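Local coordinates for protein histidine acid phosphatase (Hafnia alvei, PDB 4ARU) that is a histidine acid phosphatase, a member of branch 2 of the histidine phosphatase superfamily, at residues L226-G231 with Q357-L362. Residues are numbered along the deposited sequence; the frame is centred on the assembly and turned at random.
Sequences LEHAQG and QTLAQL
His228 and Ala229, on the last turn of helix 213-229, pack against Leu359 and Leu362 of the short helix 359-363, which follows sheet strand 348-356 in this histidine acid phosphatase fold. The meeting is mostly apolar side-chain packing, burying 207 Å² in all. By CA positions the two helices come closest at Ala229 CA and Leu362 CA, 4.9 Å apart, a spacing that the small methyl of alanine helps to allow: Ala229 CB rests 3.9 Å from Leu362 CB and also touches the CD1 methyl of the leucine. Leu362 also touches Leu56 of helix 51-70, and a branched side chain is well suited to meeting neighbours on more than one side.

The His228 and Leu359 side chains cross at about a right angle. With CG turned anti to the backbone N (chi1 -171°), the His228 imidazole extends to Leu359, and its CD2 carbon lies 3.5 Å from Leu359 CG, with CD1 of the same leucine close behind. An aromatic ring fits here because CD2 can meet leucine in van der Waals contact while the ring also stacks with His363 and takes part in an edge-to-face pair with Trp246.

Polar groups finish both helix ends. Gly231, with positive phi (69°), closes helix 213-229 in a Schellman motif, its N hydrogen-bonded to His228 O at 3.0 Å; lacking a side chain, glycine adopts this backbone shape easily. His228 O also accepts from His363 ND1, and Arg52 NE donates to Ala229 O. At the other helix Thr358 is the N-cap of a capping box: its short hydroxyl can reach back to the backbone, OG1 accepting from Gln361 N, while the longer amide of Gln361 completes the box, OE1 accepting from Thr358 N at 2.9 Å along a nearly straight 164° bond.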
ATOM      1  N   LEU A 226      -6.154 -11.590  -4.194  1.00  6.57           N
ATOM      2  CA  LEU A 226      -7.447 -10.903  -4.118  1.00  6.76           C
ATOM      3  C   LEU A 226      -8.616 -11.873  -4.184  1.00  6.87           C
ATOM      4  O   LEU A 226      -9.563 -11.746  -3.431  1.00  6.74           O
ATOM      5  CB  LEU A 226      -7.596  -9.798  -5.158  1.00  7.40           C
ATOM      6  CG  LEU A 226      -6.667  -8.599  -5.007  1.00  7.65           C
ATOM      7  CD1 LEU A 226      -6.631  -7.676  -6.243  1.00  7.96           C
ATOM      8  CD2 LEU A 226      -7.085  -7.791  -3.804  1.00  8.74           C
ATOM      9  N   GLU A 227      -8.529 -12.876  -5.055  1.00  6.66           N
ATOM     10  CA  GLU A 227      -9.579 -13.887  -5.154  1.00  7.20           C
ATOM     11  C   GLU A 227      -9.752 -14.592  -3.794  1.00  7.39           C
ATOM     12  O   GLU A 227     -10.841 -14.856  -3.333  1.00  7.91           O
ATOM     13  CB  GLU A 227      -9.221 -14.952  -6.175  1.00  7.44           C
ATOM     14  CG  GLU A 227      -9.236 -14.468  -7.638  1.00  7.46           C
ATOM     15  CD  GLU A 227      -8.720 -15.509  -8.607  1.00  7.76           C
ATOM     16  OE1 GLU A 227      -8.268 -16.564  -8.132  1.00  8.30           O
ATOM     17  OE2 GLU A 227      -8.789 -15.287  -9.843  1.00  7.68           O
ATOM     18  N   HIS A 228      -8.616 -14.903  -3.189  1.00  7.47           N
ATOM     19  CA  HIS A 228      -8.602 -15.555  -1.900  1.00  7.60           C
ATOM     20  C   HIS A 228      -9.180 -14.698  -0.777  1.00  7.57           C
ATOM     21  O   HIS A 228      -9.994 -15.146   0.031  1.00  8.27           O
ATOM     22  CB  HIS A 228      -7.181 -16.005  -1.583  1.00  7.92           C
ATOM     23  CG  HIS A 228      -7.067 -16.892  -0.378  1.00  9.16           C
ATOM     24  ND1 HIS A 228      -7.322 -18.247  -0.416  1.00 10.45           N
ATOM     25  CD2 HIS A 228      -6.719 -16.604   0.899  1.00  9.73           C
ATOM     26  CE1 HIS A 228      -7.090 -18.762   0.791  1.00 10.83           C
ATOM     27  NE2 HIS A 228      -6.764 -17.781   1.608  1.00 10.88           N
ATOM     28  N   ALA A 229      -8.779 -13.443  -0.791  1.00  6.77           N
ATOM     29  CA  ALA A 229      -9.281 -12.484   0.187  1.00  6.84           C
ATOM     30  C   ALA A 229     -10.771 -12.182   0.022  1.00  7.27           C
ATOM     31  O   ALA A 229     -11.449 -11.876   1.003  1.00  7.88           O
ATOM     32  CB  ALA A 229      -8.498 -11.215   0.054  1.00  6.29           C
ATOM     33  N   GLN A 230     -11.280 -12.355  -1.199  1.00  7.26           N
ATOM     34  CA  GLN A 230     -12.674 -12.181  -1.567  1.00  7.76           C
ATOM     35  C   GLN A 230     -13.500 -13.425  -1.223  1.00  8.82           C
ATOM     36  O   GLN A 230     -14.748 -13.432  -1.313  1.00  9.68           O
ATOM     37  CB  GLN A 230     -12.734 -11.852  -3.067  1.00  7.36           C
ATOM     38  CG  GLN A 230     -14.131 -11.741  -3.654  1.00  7.76           C
ATOM     39  CD  GLN A 230     -14.954 -10.613  -3.065  1.00  8.04           C
ATOM     40  OE1 GLN A 230     -14.428  -9.724  -2.433  1.00  7.86           O
ATOM     41  NE2 GLN A 230     -16.255 -10.638  -3.311  1.00  8.70           N
ATOM     42  N   GLY A 231     -12.813 -14.507  -0.863  1.00  9.73           N
ATOM     43  CA  GLY A 231     -13.490 -15.742  -0.585  1.00 11.19           C
ATOM     44  C   GLY A 231     -14.114 -16.427  -1.766  1.00 12.56           C
ATOM     45  O   GLY A 231     -15.071 -17.227  -1.638  1.00 14.22           O
ATOM     46  N   GLN A 357      -4.338  -7.246   7.955  1.00  6.43           N
ATOM     47  CA  GLN A 357      -4.930  -8.540   8.083  1.00  6.93           C
ATOM     48  C   GLN A 357      -4.043  -9.595   7.426  1.00  6.92           C
ATOM     49  O   GLN A 357      -3.583  -9.420   6.290  1.00  6.84           O
ATOM     50  CB  GLN A 357      -6.303  -8.546   7.443  1.00  7.13           C
ATOM     51  CG  GLN A 357      -7.343  -7.823   8.292  1.00  7.36           C
ATOM     52  CD  GLN A 357      -8.364  -7.055   7.480  1.00  7.42           C
ATOM     53  OE1 GLN A 357      -8.001  -6.190   6.660  1.00  7.25           O
ATOM     54  NE2 GLN A 357      -9.623  -7.235   7.819  1.00  7.68           N
ATOM     55  N   THR A 358      -3.835 -10.680   8.147  1.00  7.15           N
ATOM     56  CA  THR A 358      -3.207 -11.861   7.572  1.00  7.45           C
ATOM     57  C   THR A 358      -4.038 -12.399   6.439  1.00  7.55           C
ATOM     58  O   THR A 358      -5.220 -12.070   6.269  1.00  7.11           O
ATOM     59  CB  THR A 358      -2.972 -12.975   8.590  1.00  8.08           C
ATOM     60  OG1 THR A 358      -4.230 -13.522   8.996  1.00  8.32           O
ATOM     61  CG2 THR A 358      -2.197 -12.526   9.788  1.00  8.01           C
ATOM     62  N   LEU A 359      -3.433 -13.226   5.610  1.00  8.28           N
ATOM     63  CA  LEU A 359      -4.163 -13.847   4.532  1.00  8.95           C
ATOM     64  C   LEU A 359      -5.390 -14.629   5.040  1.00  8.64           C
ATOM     65  O   LEU A 359      -6.480 -14.529   4.449  1.00  8.04           O
ATOM     66  CB  LEU A 359      -3.252 -14.750   3.662  1.00 10.76           C
ATOM     67  CG  LEU A 359      -3.837 -15.136   2.288  1.00 12.09           C
ATOM     68  CD1 LEU A 359      -4.281 -13.953   1.445  1.00 12.77           C
ATOM     69  CD2 LEU A 359      -2.800 -16.023   1.569  1.00 13.70           C
ATOM     70  N   ALA A 360      -5.199 -15.328   6.157  1.00  8.44           N
ATOM     71  CA  ALA A 360      -6.290 -16.064   6.812  1.00  8.85           C
ATOM     72  C   ALA A 360      -7.376 -15.107   7.345  1.00  8.54           C
ATOM     73  O   ALA A 360      -8.573 -15.408   7.247  1.00  8.74           O
ATOM     74  CB  ALA A 360      -5.763 -16.894   7.951  1.00  9.46           C
ATOM     75  N   GLN A 361      -6.949 -13.993   7.946  1.00  8.01           N
ATOM     76  CA  GLN A 361      -7.917 -13.044   8.477  1.00  7.93           C
ATOM     77  C   GLN A 361      -8.784 -12.478   7.380  1.00  7.59           C
ATOM     78  O   GLN A 361      -9.993 -12.206   7.602  1.00  8.03           O
ATOM     79  CB  GLN A 361      -7.231 -11.931   9.242  1.00  7.56           C
ATOM     80  CG  GLN A 361      -6.758 -12.395  10.616  1.00  8.07           C
ATOM     81  CD  GLN A 361      -5.871 -11.387  11.331  1.00  7.81           C
ATOM     82  OE1 GLN A 361      -5.127 -10.639  10.728  1.00  8.08           O
ATOM     83  NE2 GLN A 361      -5.958 -11.366  12.677  1.00  8.19           N
ATOM     84  N   LEU A 362      -8.202 -12.244   6.209  1.00  7.14           N
ATOM     85  CA  LEU A 362      -8.958 -11.802   5.062  1.00  7.09           C
ATOM     86  C   LEU A 362      -9.908 -12.914   4.593  1.00  7.41           C
ATOM     87  O   LEU A 362     -11.111 -12.709   4.389  1.00  7.40           O
ATOM     88  CB  LEU A 362      -8.043 -11.388   3.899  1.00  7.02           C
ATOM     89  CG  LEU A 362      -7.191 -10.166   4.141  1.00  6.93           C
ATOM     90  CD1 LEU A 362      -6.113 -10.051   3.052  1.00  7.28           C
ATOM     91  CD2 LEU A 362      -7.967  -8.850   4.256  1.00  6.75           C
TER